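Local coordinates for protein single-stranded-DNA-specific exonuclease RecJ (Thermus thermophilus, PDB 2ZXR) that degrades single-stranded DNA from the 5' end toward the 3' end as a divalent-metal-dependent exonuclease, with magnesium the preferred ion, at residues E67-G72 with L99-H104; T89-R94 with A211-V216; L194-H199 with L204-E209; A238-S243 with V255-K260; A284-L289 with A293-A298. One frame throughout, in Å; residues are numbered along the deposited sequence.

Contact 1: E67-G72 with L99-H104; sequences EALRQG and LGADVH
Leu69, near the end of helix 60-70, leans on Leu99, Gly100 and Ala101, the turn of a beta-alpha-beta crossover that leads from helix 83-98 into edge strand 102-105 of the parallel sheet in the DHH domain. Both helices end in a Schellman motif, one at Gly72 and one at Gly100. Each of these glycines takes a positive phi, 64° and 93° respectively, and at Gly100 a beta carbon would be pressed against the carbonyl oxygen of Leu99. Leu69 is the one large side chain of its segment in this contact. As modelled, its CD1 lies over the turn's backbone, 3.2 Å from Leu99 O and 4.0 Å from Gly100 C, and its CD2 lies 4.4 Å from Leu99 CB. CD2 also approaches Ala101, but at a separation too short to be trusted, so the fine placement of both methyls is uncertain. The backbones come near here, with CA of Leu69 and CA of Ala101 5.1 Å apart. Leu99 also faces Leu198 and His199 of helix 187-201, and Asp102 and His104 pair through their backbones with Ile75 of strand 74-78, which fixes the turn against the sheet. Polar groups of the two backbones are joined by water. One molecule lies 3.1 Å from Leu69 O and 2.8 Å from Gly100 O, close enough to bridge these carbonyls. A second accepts a hydrogen bond from Asp102 N at 2.6 Å and makes at most a weak one to Ala68 O, 3.5 Å away.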
# COMPACT_ATOMS: atom_id res chain seq x y z
N GLU A 67 -13.14 31.22 23.77
CA GLU A 67 -14.26 32.09 24.18
C GLU A 67 -15.44 31.27 24.71
O GLU A 67 -16.01 31.59 25.75
CB GLU A 67 -14.73 32.97 23.02
CG GLU A 67 -13.78 34.10 22.75
CD GLU A 67 -13.48 34.90 24.00
OE1 GLU A 67 -14.42 35.52 24.55
OE2 GLU A 67 -12.31 34.90 24.46
N ALA A 68 -15.79 30.21 23.98
CA ALA A 68 -16.90 29.34 24.37
C ALA A 68 -16.64 28.74 25.74
O ALA A 68 -17.52 28.68 26.59
CB ALA A 68 -17.07 28.19 23.33
N LEU A 69 -15.41 28.31 25.95
CA LEU A 69 -15.03 27.71 27.21
C LEU A 69 -15.17 28.67 28.38
O LEU A 69 -15.80 28.36 29.40
CB LEU A 69 -13.59 27.26 27.13
CG LEU A 69 -13.25 26.00 27.91
CD1 LEU A 69 -13.48 26.18 29.41
CD2 LEU A 69 -14.11 24.91 27.34
N ARG A 70 -14.54 29.84 28.23
CA ARG A 70 -14.56 30.83 29.30
C ARG A 70 -15.96 31.34 29.60
O ARG A 70 -16.32 31.48 30.76
CB ARG A 70 -13.64 32.01 28.97
CG ARG A 70 -13.46 33.00 30.13
CD ARG A 70 -12.37 34.03 29.81
NE ARG A 70 -12.69 34.78 28.60
CZ ARG A 70 -13.48 35.85 28.58
NH1 ARG A 70 -13.73 36.48 27.43
NH2 ARG A 70 -13.99 36.30 29.72
N GLN A 71 -16.75 31.58 28.56
CA GLN A 71 -18.11 32.11 28.73
C GLN A 71 -19.14 31.05 29.01
O GLN A 71 -20.34 31.35 29.13
CB GLN A 71 -18.52 32.90 27.48
CG GLN A 71 -17.59 34.06 27.19
CD GLN A 71 -18.01 34.89 26.00
OE1 GLN A 71 -17.17 35.33 25.21
NE2 GLN A 71 -19.32 35.12 25.86
N GLY A 72 -18.68 29.81 29.08
CA GLY A 72 -19.58 28.71 29.36
C GLY A 72 -20.65 28.44 28.32
O GLY A 72 -21.75 28.00 28.66
N LEU A 99 -11.46 20.41 29.79
CA LEU A 99 -11.10 21.80 30.07
C LEU A 99 -12.25 22.55 30.77
O LEU A 99 -12.14 23.74 31.05
CB LEU A 99 -10.71 22.52 28.76
CG LEU A 99 -9.64 21.79 27.93
CD1 LEU A 99 -9.47 22.48 26.60
CD2 LEU A 99 -8.31 21.78 28.68
N GLY A 100 -13.34 21.86 31.05
CA GLY A 100 -14.45 22.48 31.73
C GLY A 100 -15.51 23.05 30.81
O GLY A 100 -16.28 23.92 31.20
N ALA A 101 -15.57 22.55 29.58
CA ALA A 101 -16.55 23.04 28.61
C ALA A 101 -17.88 22.36 28.83
O ALA A 101 -17.94 21.28 29.42
CB ALA A 101 -16.06 22.75 27.19
N ASP A 102 -18.94 23.00 28.37
CA ASP A 102 -20.28 22.41 28.43
C ASP A 102 -20.46 21.90 27.00
O ASP A 102 -21.03 22.55 26.13
CB ASP A 102 -21.33 23.47 28.79
CG ASP A 102 -22.75 22.93 28.69
OD1 ASP A 102 -22.94 21.69 28.63
OD2 ASP A 102 -23.69 23.75 28.69
N VAL A 103 -19.94 20.70 26.77
CA VAL A 103 -19.95 20.09 25.46
C VAL A 103 -20.67 18.74 25.50
O VAL A 103 -20.69 18.07 26.52
CB VAL A 103 -18.48 19.90 24.97
CG1 VAL A 103 -17.67 19.14 26.01
CG2 VAL A 103 -18.45 19.19 23.63
N HIS A 104 -21.28 18.36 24.40
CA HIS A 104 -21.97 17.08 24.36
C HIS A 104 -22.01 16.63 22.92
O HIS A 104 -22.03 17.45 22.00
CB HIS A 104 -23.39 17.25 24.90
CG HIS A 104 -24.17 18.30 24.18
ND1 HIS A 104 -24.99 18.02 23.10
CD2 HIS A 104 -24.17 19.65 24.31
CE1 HIS A 104 -25.45 19.15 22.60
NE2 HIS A 104 -24.97 20.16 23.31
O HOH W 1 -18.35 25.37 27.37
O HOH W 2 -17.76 26.02 30.03

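Contact 2: T89-R94 with A211-V216; sequences TAILVR and ADLAAV
Ile91 and Leu213 lie alongside each other, pointing opposite ways, where segment 89-94 of helix 83-98 meets segment 211-216 of helix 211-220, and the contact is built round them. Ile91 CG1 lies 3.8 Å from both CB and CD1 of Leu213. Beyond it, Ile91 CD1 settles against the second helix itself, 3.7 Å from Ala214 N and 3.8 Å from Ala214 CB. With CG1 anti to the carbonyl carbon (chi1 -76°), the long branch of Ile91 is the one sent across. Ala90 CB completes the shell, 4.2 Å from Leu213 CD1. Ala90 and Ala214 leave room for the two branched chains. The segment axes run nearly antiparallel (157°) and approach to 9.6 Å.

A second shell holds these helices. Leu195 of helix 187-201 packs on Ile91, and Trp245 touches Leu213. Asp212 OD2 receives Leu213 N at 2.7 Å. The side chain of Ala214 is about 8 Å from that of Asp84, a metal ligand that heads helix 83-98. Because the side chains that touch are all aliphatic, shape complementarity and exclusion of water hold this buried interface together close to the metal site, while the charged Arg94 and Asp212 find partners outside the two segments, in Asp291 and Ser243.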
# COMPACT_ATOMS: atom_id res chain seq x y z
N THR A 89 -14.97 12.91 17.13
CA THR A 89 -15.83 13.56 18.11
C THR A 89 -15.44 13.14 19.54
O THR A 89 -15.52 13.95 20.47
CB THR A 89 -17.39 13.40 17.82
OG1 THR A 89 -17.96 12.39 18.64
CG2 THR A 89 -17.67 13.13 16.39
N ALA A 90 -14.96 11.91 19.73
CA ALA A 90 -14.54 11.51 21.06
C ALA A 90 -13.41 12.42 21.51
O ALA A 90 -13.34 12.81 22.67
CB ALA A 90 -14.10 10.04 21.10
N ILE A 91 -12.53 12.80 20.59
CA ILE A 91 -11.42 13.67 20.93
C ILE A 91 -11.95 15.03 21.38
O ILE A 91 -11.57 15.52 22.43
CB ILE A 91 -10.45 13.88 19.72
CG1 ILE A 91 -9.59 12.63 19.52
CG2 ILE A 91 -9.52 15.09 19.95
CD1 ILE A 91 -8.90 12.63 18.13
N LEU A 92 -12.81 15.63 20.57
CA LEU A 92 -13.32 16.94 20.93
C LEU A 92 -14.19 16.91 22.17
O LEU A 92 -14.07 17.80 23.01
CB LEU A 92 -14.08 17.55 19.75
CG LEU A 92 -13.06 17.88 18.64
CD1 LEU A 92 -13.76 18.10 17.34
CD2 LEU A 92 -12.26 19.11 19.03
N VAL A 93 -15.04 15.89 22.32
CA VAL A 93 -15.89 15.84 23.51
C VAL A 93 -15.06 15.61 24.78
O VAL A 93 -15.19 16.37 25.74
CB VAL A 93 -17.00 14.76 23.38
CG1 VAL A 93 -17.69 14.54 24.75
CG2 VAL A 93 -18.04 15.22 22.31
N ARG A 94 -14.22 14.58 24.81
CA ARG A 94 -13.40 14.36 26.00
C ARG A 94 -12.48 15.57 26.22
O ARG A 94 -12.40 16.11 27.31
CB ARG A 94 -12.52 13.10 25.88
CG ARG A 94 -13.22 11.74 26.08
CD ARG A 94 -12.12 10.67 26.05
NE ARG A 94 -12.50 9.28 26.27
CZ ARG A 94 -12.72 8.72 27.45
NH1 ARG A 94 -12.62 9.46 28.56
NH2 ARG A 94 -12.95 7.40 27.53
N ALA A 211 -3.73 11.02 20.92
CA ALA A 211 -3.19 10.58 19.64
C ALA A 211 -3.59 9.15 19.27
O ALA A 211 -3.57 8.82 18.09
CB ALA A 211 -1.68 10.74 19.64
N ASP A 212 -3.91 8.29 20.25
CA ASP A 212 -4.33 6.92 19.92
C ASP A 212 -5.69 6.99 19.21
O ASP A 212 -5.88 6.35 18.16
CB ASP A 212 -4.40 6.00 21.15
CG ASP A 212 -5.07 6.64 22.37
OD1 ASP A 212 -5.03 5.99 23.47
OD2 ASP A 212 -5.63 7.76 22.24
N LEU A 213 -6.61 7.79 19.74
CA LEU A 213 -7.91 7.96 19.09
C LEU A 213 -7.71 8.53 17.68
O LEU A 213 -8.33 8.09 16.73
CB LEU A 213 -8.80 8.97 19.85
CG LEU A 213 -9.31 8.55 21.23
CD1 LEU A 213 -9.98 9.74 21.94
CD2 LEU A 213 -10.30 7.39 21.04
N ALA A 214 -6.85 9.55 17.58
CA ALA A 214 -6.59 10.21 16.30
C ALA A 214 -5.96 9.26 15.26
O ALA A 214 -6.29 9.33 14.07
CB ALA A 214 -5.67 11.45 16.52
N ALA A 215 -5.05 8.41 15.72
CA ALA A 215 -4.39 7.42 14.85
C ALA A 215 -5.41 6.40 14.33
O ALA A 215 -5.38 6.01 13.15
CB ALA A 215 -3.26 6.68 15.63
N VAL A 216 -6.30 5.94 15.21
CA VAL A 216 -7.33 4.98 14.78
C VAL A 216 -8.20 5.61 13.68
O VAL A 216 -8.51 4.96 12.66
CB VAL A 216 -8.23 4.52 16.00
CG1 VAL A 216 -9.44 3.71 15.49
CG2 VAL A 216 -7.38 3.61 16.97

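Contact 3: L194-H199 with L204-E209; sequences LLWALH and LPPPLE
His199 and Trp196, on the last turns of helix 187-201, receive the proline-rich connection 204-209 that folds back along the helix before helix 211-220. Two hydrogen bonds fix the reversal: Leu204 N to His199 O, 2.7 Å, and His199 ND1 to Pro205 O, 3.0 Å. The second is nearly straight (162°) and lies in the imidazole plane, meeting the carbonyl almost end-on, so it sets the rotation of the ring and requires ND1 to carry a proton. Pro207 CB packs on one face of the same ring in a CH-pi contact, while Leu204 CD1 lies more loosely over the opposite face. Histidine suits the place because it offers both a donor edge and flat faces.

Trp196 works by one face. Its CG is anti to the backbone N (chi1 -169°), which swings the indole out under the prolines. Pro207 CD and Pro206 CA make CH-pi contacts on the five-membered ring, 4.0 and 4.2 Å from its centroid, while Pro206 CB rests 3.8 Å from Trp196 CE2. Prolines supply rigid, slightly polarised C-H groups for such faces, and Pro207 is the centre of an inverse gamma turn that redirects the chain. Leu195 CD2 meets Pro207 CB at 3.9 Å.

Inward, Leu195 also packs on Ile91 of helix 83-98 and Leu194 on helix 60-70, while Glu209 leads on toward Arg239 of helix 227-239.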
# COMPACT_ATOMS: atom_id res chain seq x y z
N LEU A 194 -7.11 20.72 16.21
CA LEU A 194 -7.94 21.76 16.80
C LEU A 194 -7.83 21.73 18.32
O LEU A 194 -7.67 22.79 18.94
CB LEU A 194 -9.41 21.56 16.40
CG LEU A 194 -10.42 22.61 16.91
CD1 LEU A 194 -10.01 24.00 16.41
CD2 LEU A 194 -11.85 22.27 16.40
N LEU A 195 -7.93 20.55 18.93
CA LEU A 195 -7.80 20.48 20.38
C LEU A 195 -6.40 21.01 20.77
O LEU A 195 -6.23 21.71 21.77
CB LEU A 195 -7.96 19.03 20.88
CG LEU A 195 -7.76 18.82 22.39
CD1 LEU A 195 -8.77 19.64 23.17
CD2 LEU A 195 -7.88 17.34 22.73
N TRP A 196 -5.40 20.67 19.95
CA TRP A 196 -4.01 21.07 20.19
C TRP A 196 -3.86 22.60 20.09
O TRP A 196 -3.18 23.24 20.92
CB TRP A 196 -3.10 20.37 19.18
CG TRP A 196 -1.62 20.46 19.43
CD1 TRP A 196 -0.95 21.40 20.17
CD2 TRP A 196 -0.61 19.60 18.88
NE1 TRP A 196 0.40 21.17 20.12
CE2 TRP A 196 0.64 20.08 19.33
CE3 TRP A 196 -0.65 18.48 18.05
CZ2 TRP A 196 1.85 19.47 18.98
CZ3 TRP A 196 0.57 17.87 17.70
CH2 TRP A 196 1.79 18.37 18.16
N ALA A 197 -4.48 23.19 19.07
CA ALA A 197 -4.44 24.63 18.88
C ALA A 197 -5.04 25.31 20.12
O ALA A 197 -4.51 26.31 20.59
CB ALA A 197 -5.23 25.02 17.62
N LEU A 198 -6.13 24.76 20.65
CA LEU A 198 -6.76 25.32 21.84
C LEU A 198 -5.81 25.21 23.06
O LEU A 198 -5.72 26.14 23.87
CB LEU A 198 -8.08 24.59 22.14
CG LEU A 198 -8.79 25.00 23.45
CD1 LEU A 198 -9.17 26.48 23.40
CD2 LEU A 198 -10.02 24.14 23.66
N HIS A 199 -5.14 24.07 23.20
CA HIS A 199 -4.19 23.87 24.30
C HIS A 199 -3.08 24.91 24.23
O HIS A 199 -2.64 25.46 25.24
CB HIS A 199 -3.58 22.47 24.25
CG HIS A 199 -4.44 21.43 24.88
ND1 HIS A 199 -3.93 20.44 25.69
CD2 HIS A 199 -5.79 21.30 24.92
CE1 HIS A 199 -4.93 19.75 26.21
NE2 HIS A 199 -6.07 20.25 25.75
N LEU A 204 -1.29 25.18 27.55
CA LEU A 204 -1.19 23.81 28.01
C LEU A 204 -0.33 22.98 27.05
O LEU A 204 -0.20 23.30 25.87
CB LEU A 204 -2.59 23.17 28.14
CG LEU A 204 -3.60 23.91 29.02
CD1 LEU A 204 -4.94 23.17 29.00
CD2 LEU A 204 -3.06 23.99 30.47
N PRO A 205 0.25 21.87 27.54
CA PRO A 205 1.09 21.03 26.68
C PRO A 205 0.27 20.31 25.60
O PRO A 205 -0.97 20.25 25.67
CB PRO A 205 1.70 20.02 27.64
CG PRO A 205 1.34 20.51 29.04
CD PRO A 205 0.05 21.23 28.85
N PRO A 206 0.95 19.77 24.58
CA PRO A 206 0.33 19.04 23.47
C PRO A 206 -0.54 17.90 24.06
O PRO A 206 -0.10 17.16 24.94
CB PRO A 206 1.53 18.50 22.71
CG PRO A 206 2.57 19.57 22.91
CD PRO A 206 2.41 19.92 24.36
N PRO A 207 -1.78 17.75 23.58
CA PRO A 207 -2.70 16.71 24.06
C PRO A 207 -2.35 15.34 23.47
O PRO A 207 -3.19 14.73 22.81
CB PRO A 207 -4.04 17.21 23.56
CG PRO A 207 -3.68 17.72 22.20
CD PRO A 207 -2.40 18.53 22.48
N LEU A 208 -1.14 14.86 23.73
CA LEU A 208 -0.69 13.59 23.18
C LEU A 208 -1.49 12.35 23.61
O LEU A 208 -1.51 11.36 22.87
CB LEU A 208 0.81 13.38 23.48
CG LEU A 208 1.73 14.49 22.94
CD1 LEU A 208 3.18 14.07 23.07
CD2 LEU A 208 1.42 14.76 21.48
N GLU A 209 -2.14 12.38 24.77
CA GLU A 209 -2.92 11.23 25.18
C GLU A 209 -4.13 10.99 24.25
O GLU A 209 -4.78 9.97 24.33
CB GLU A 209 -3.36 11.35 26.66
CG GLU A 209 -4.46 12.35 26.93
CD GLU A 209 -4.79 12.54 28.41
OE1 GLU A 209 -4.85 11.53 29.15
OE2 GLU A 209 -5.03 13.71 28.83

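Contact 4: A238-S243 with V255-K260; sequences ARIPAS and VGYTGK
Ile240 and Pro241 form a short 3-10 turn at the end of helix 227-239, and Tyr257 meets them from the irregular loop 255-260, directly after the Schellman motif in which Gly256, at positive phi, ends helix 246-254. The motif's backbone bonds, Gly256 N to Glu253 O and Tyr257 N to Ala252 O, set where the tyrosine starts. Its CG is anti to the backbone N (chi1 -177°), and the tyrosine side chain crosses those of Ile240 and Pro241 at about a right angle.

CE1 is the atom most engaged. Ile240 CG2 comes to 3.6 Å from Tyr257 CE1, approaching obliquely, whereas Pro241 CG lies at the ring edge, near its plane, 3.7 Å from the same carbon. Ile240 CD1 extends along to the phenolic end, 3.7 Å from Tyr257 OH. A branched isoleucine and a compact proline thus pack round the CE1 corner of the ring, and Ala252 touches both Ile240 and Tyr257. Tyrosine suits this partly buried place because its hydroxyl has a polar partner: it bonds to Leu237 O on helix 227-239, tying the loop to that helix. On one ring face, Gly259 N sits over the centre of Tyr257, 3.2 Å above its plane.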
# COMPACT_ATOMS: atom_id res chain seq x y z
N ALA A 238 1.57 3.55 19.62
CA ALA A 238 2.36 3.30 20.82
C ALA A 238 1.52 3.52 22.10
O ALA A 238 1.75 2.86 23.10
CB ALA A 238 3.61 4.22 20.85
N ARG A 239 0.54 4.44 22.04
CA ARG A 239 -0.26 4.73 23.25
C ARG A 239 -1.46 3.80 23.51
O ARG A 239 -1.95 3.71 24.64
CB ARG A 239 -0.67 6.23 23.25
CG ARG A 239 0.60 7.14 23.21
CD ARG A 239 0.43 8.68 23.12
NE ARG A 239 0.07 9.19 24.43
CZ ARG A 239 0.87 9.85 25.26
NH1 ARG A 239 2.12 10.15 24.97
NH2 ARG A 239 0.40 10.15 26.44
N ILE A 240 -1.91 3.08 22.49
CA ILE A 240 -3.07 2.23 22.67
C ILE A 240 -3.00 1.20 23.81
O ILE A 240 -3.94 1.07 24.58
CB ILE A 240 -3.43 1.51 21.34
CG1 ILE A 240 -4.08 2.52 20.38
CG2 ILE A 240 -4.38 0.32 21.61
CD1 ILE A 240 -4.17 2.01 18.96
N PRO A 241 -1.88 0.48 23.94
CA PRO A 241 -1.83 -0.52 25.02
C PRO A 241 -2.09 -0.00 26.43
O PRO A 241 -2.57 -0.75 27.28
CB PRO A 241 -0.44 -1.15 24.85
CG PRO A 241 -0.18 -1.01 23.35
CD PRO A 241 -0.66 0.42 23.10
N ALA A 242 -1.79 1.26 26.69
CA ALA A 242 -2.03 1.83 28.00
C ALA A 242 -2.90 3.09 27.83
O ALA A 242 -2.75 4.09 28.53
CB ALA A 242 -0.68 2.17 28.69
N SER A 243 -3.83 3.04 26.89
CA SER A 243 -4.69 4.18 26.63
C SER A 243 -5.33 4.81 27.84
O SER A 243 -5.66 4.13 28.80
CB SER A 243 -5.81 3.81 25.66
OG SER A 243 -6.57 4.96 25.32
N VAL A 255 -9.06 -7.82 20.33
CA VAL A 255 -8.65 -8.32 19.03
C VAL A 255 -7.18 -8.74 18.95
O VAL A 255 -6.68 -9.04 17.87
CB VAL A 255 -8.96 -7.31 17.91
CG1 VAL A 255 -10.43 -6.92 17.99
CG2 VAL A 255 -8.08 -6.08 18.04
N GLY A 256 -6.50 -8.80 20.09
CA GLY A 256 -5.11 -9.24 20.07
C GLY A 256 -4.09 -8.27 19.53
O GLY A 256 -3.11 -8.66 18.92
N TYR A 257 -4.34 -6.99 19.74
CA TYR A 257 -3.45 -5.93 19.30
C TYR A 257 -2.00 -6.13 19.74
O TYR A 257 -1.74 -6.50 20.88
CB TYR A 257 -3.94 -4.61 19.90
CG TYR A 257 -3.16 -3.39 19.46
CD1 TYR A 257 -2.42 -2.65 20.38
CD2 TYR A 257 -3.19 -2.96 18.15
CE1 TYR A 257 -1.74 -1.51 20.01
CE2 TYR A 257 -2.50 -1.78 17.76
CZ TYR A 257 -1.78 -1.07 18.70
OH TYR A 257 -1.08 0.07 18.33
N THR A 258 -1.06 -5.89 18.83
CA THR A 258 0.35 -5.98 19.17
C THR A 258 1.12 -4.74 18.66
O THR A 258 2.33 -4.82 18.41
CB THR A 258 1.00 -7.22 18.56
OG1 THR A 258 1.04 -7.09 17.14
CG2 THR A 258 0.21 -8.49 18.95
N GLY A 259 0.42 -3.62 18.47
CA GLY A 259 1.07 -2.39 18.03
C GLY A 259 1.17 -2.10 16.54
O GLY A 259 1.89 -1.17 16.10
N LYS A 260 0.47 -2.91 15.75
CA LYS A 260 0.48 -2.78 14.30
C LYS A 260 -0.68 -1.96 13.70
O LYS A 260 -1.81 -2.05 14.15
CB LYS A 260 0.48 -4.17 13.66
CG LYS A 260 1.60 -5.07 14.13
CD LYS A 260 2.98 -4.38 14.04
CE LYS A 260 4.11 -5.44 14.14
NZ LYS A 260 5.47 -4.84 14.31

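Contact 5: A284-L289 with A293-A298; sequences ALRLLL and AAEAQA
Arg286 and Glu295 cross at about a right angle and join the two arms of a helical hairpin, helix 281-289 and the start of helix 293-321, linked by a tight turn. The guanidinium grips the carboxylate side-on, with two nitrogens each meeting its own oxygen. NE points to Glu295 OE2 at 2.6 Å in a nearly straight bond (168°) lying in the guanidinium plane, although it reaches the oxygen from above the carboxylate plane. NH2 takes the syn lone pair of Glu295 OE1 at 2.7 Å, and here the partner is tilted from the guanidinium plane. The two flat groups are therefore not coplanar but stand 49° apart. Arg286 bends at its second torsion (59°), which turns its end toward Glu295, whereas Glu295 runs out extended to meet it. Long charged chains suit this exposed edge of the hairpin, where they can reach across and stay solvated.

Beside the ion pair the contact is mainly apolar. Leu287 CD1 lies 3.4 Å from Ala296 O and 4.0 Å from Ala296 CB, and the small alanine lets the helices come close, with CA of Leu287 and CA of Ala296 only 5.4 Å apart. Leu287 also packs on Leu299 and Leu303 farther along helix 293-321. At the turn, Asp292 OD1 accepts Glu295 N, and Thr290 OG1 is hydrogen-bonded to Glu295 OE1, the same oxygen that takes the bond from Arg286 NH2.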
# COMPACT_ATOMS: atom_id res chain seq x y z
N ALA A 284 -20.76 2.66 19.62
CA ALA A 284 -19.32 2.83 19.39
C ALA A 284 -18.84 4.11 20.07
O ALA A 284 -17.84 4.11 20.78
CB ALA A 284 -18.99 2.87 17.89
N LEU A 285 -19.58 5.21 19.86
CA LEU A 285 -19.18 6.46 20.46
C LEU A 285 -19.08 6.30 21.98
O LEU A 285 -18.08 6.69 22.58
CB LEU A 285 -20.16 7.59 20.12
CG LEU A 285 -19.81 8.96 20.73
CD1 LEU A 285 -18.42 9.40 20.28
CD2 LEU A 285 -20.84 10.00 20.31
N ARG A 286 -20.09 5.69 22.59
CA ARG A 286 -20.06 5.51 24.04
C ARG A 286 -18.84 4.68 24.48
O ARG A 286 -18.24 4.95 25.52
CB ARG A 286 -21.37 4.86 24.52
CG ARG A 286 -21.51 4.64 26.03
CD ARG A 286 -21.41 5.96 26.84
NE ARG A 286 -21.32 5.67 28.28
CZ ARG A 286 -20.92 6.52 29.23
NH1 ARG A 286 -20.56 7.77 28.94
NH2 ARG A 286 -20.84 6.10 30.48
N LEU A 287 -18.46 3.69 23.69
CA LEU A 287 -17.32 2.88 24.06
C LEU A 287 -16.09 3.78 24.19
O LEU A 287 -15.26 3.57 25.07
CB LEU A 287 -17.07 1.78 23.02
CG LEU A 287 -15.77 0.97 23.22
CD1 LEU A 287 -15.88 0.06 24.46
CD2 LEU A 287 -15.48 0.14 21.98
N LEU A 288 -15.99 4.78 23.33
CA LEU A 288 -14.83 5.69 23.30
C LEU A 288 -14.86 6.79 24.37
O LEU A 288 -13.81 7.40 24.68
CB LEU A 288 -14.71 6.35 21.91
CG LEU A 288 -14.59 5.36 20.74
CD1 LEU A 288 -14.46 6.10 19.43
CD2 LEU A 288 -13.39 4.47 20.96
N LEU A 289 -16.04 7.05 24.93
CA LEU A 289 -16.22 8.09 25.94
C LEU A 289 -16.25 7.62 27.40
O LEU A 289 -15.96 8.41 28.31
CB LEU A 289 -17.52 8.86 25.67
CG LEU A 289 -17.62 9.65 24.36
CD1 LEU A 289 -19.04 10.29 24.23
CD2 LEU A 289 -16.54 10.72 24.36
N ALA A 293 -14.79 0.62 33.14
CA ALA A 293 -14.30 -0.57 32.44
C ALA A 293 -15.35 -1.65 32.19
O ALA A 293 -15.31 -2.32 31.16
CB ALA A 293 -13.12 -1.16 33.21
N ALA A 294 -16.27 -1.83 33.14
CA ALA A 294 -17.32 -2.83 33.03
C ALA A 294 -18.28 -2.45 31.92
O ALA A 294 -18.71 -3.30 31.16
CB ALA A 294 -18.08 -2.94 34.36
N GLU A 295 -18.64 -1.18 31.84
CA GLU A 295 -19.53 -0.73 30.79
C GLU A 295 -18.79 -0.87 29.45
O GLU A 295 -19.35 -1.32 28.46
CB GLU A 295 -19.93 0.72 31.04
CG GLU A 295 -20.73 1.33 29.89
CD GLU A 295 -20.99 2.83 30.04
OE1 GLU A 295 -20.26 3.51 30.81
OE2 GLU A 295 -21.91 3.35 29.38
N ALA A 296 -17.52 -0.48 29.42
CA ALA A 296 -16.74 -0.59 28.19
C ALA A 296 -16.69 -2.08 27.78
O ALA A 296 -16.95 -2.41 26.61
CB ALA A 296 -15.34 -0.05 28.41
N GLN A 297 -16.38 -2.97 28.73
CA GLN A 297 -16.31 -4.41 28.44
C GLN A 297 -17.60 -4.88 27.75
O GLN A 297 -17.57 -5.54 26.71
CB GLN A 297 -16.07 -5.20 29.73
CG GLN A 297 -15.97 -6.75 29.58
CD GLN A 297 -15.79 -7.44 30.95
OE1 GLN A 297 -16.66 -7.36 31.83
NE2 GLN A 297 -14.66 -8.10 31.14
N ALA A 298 -18.74 -4.51 28.33
CA ALA A 298 -20.03 -4.88 27.75
C ALA A 298 -20.16 -4.32 26.32
O ALA A 298 -20.64 -5.03 25.43
CB ALA A 298 -21.17 -4.34 28.63

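How the contacts relate
Along the chain, contact 1 and contact 2 interleave, contact 3 is nested inside the loop closed by contact 2, and contacts 4 and 5 follow in series. Contact 2 is the hub: it touches all four others, and its centre lies about 12, 14, 15 and 18 Å from the centres of contacts 3, 5, 4 and 1. Helix 83-98 leads into strand 102-105 of contact 1, helix 187-201 joins contact 3 to contacts 1 and 2, and Asp212 OD1 with Ser243 OG links contacts 2 and 4. Arg94 NE bonds to Leu288 O, joining contact 5. Contact 2 thus lies close to the metal site, and the others join surrounding helices to it.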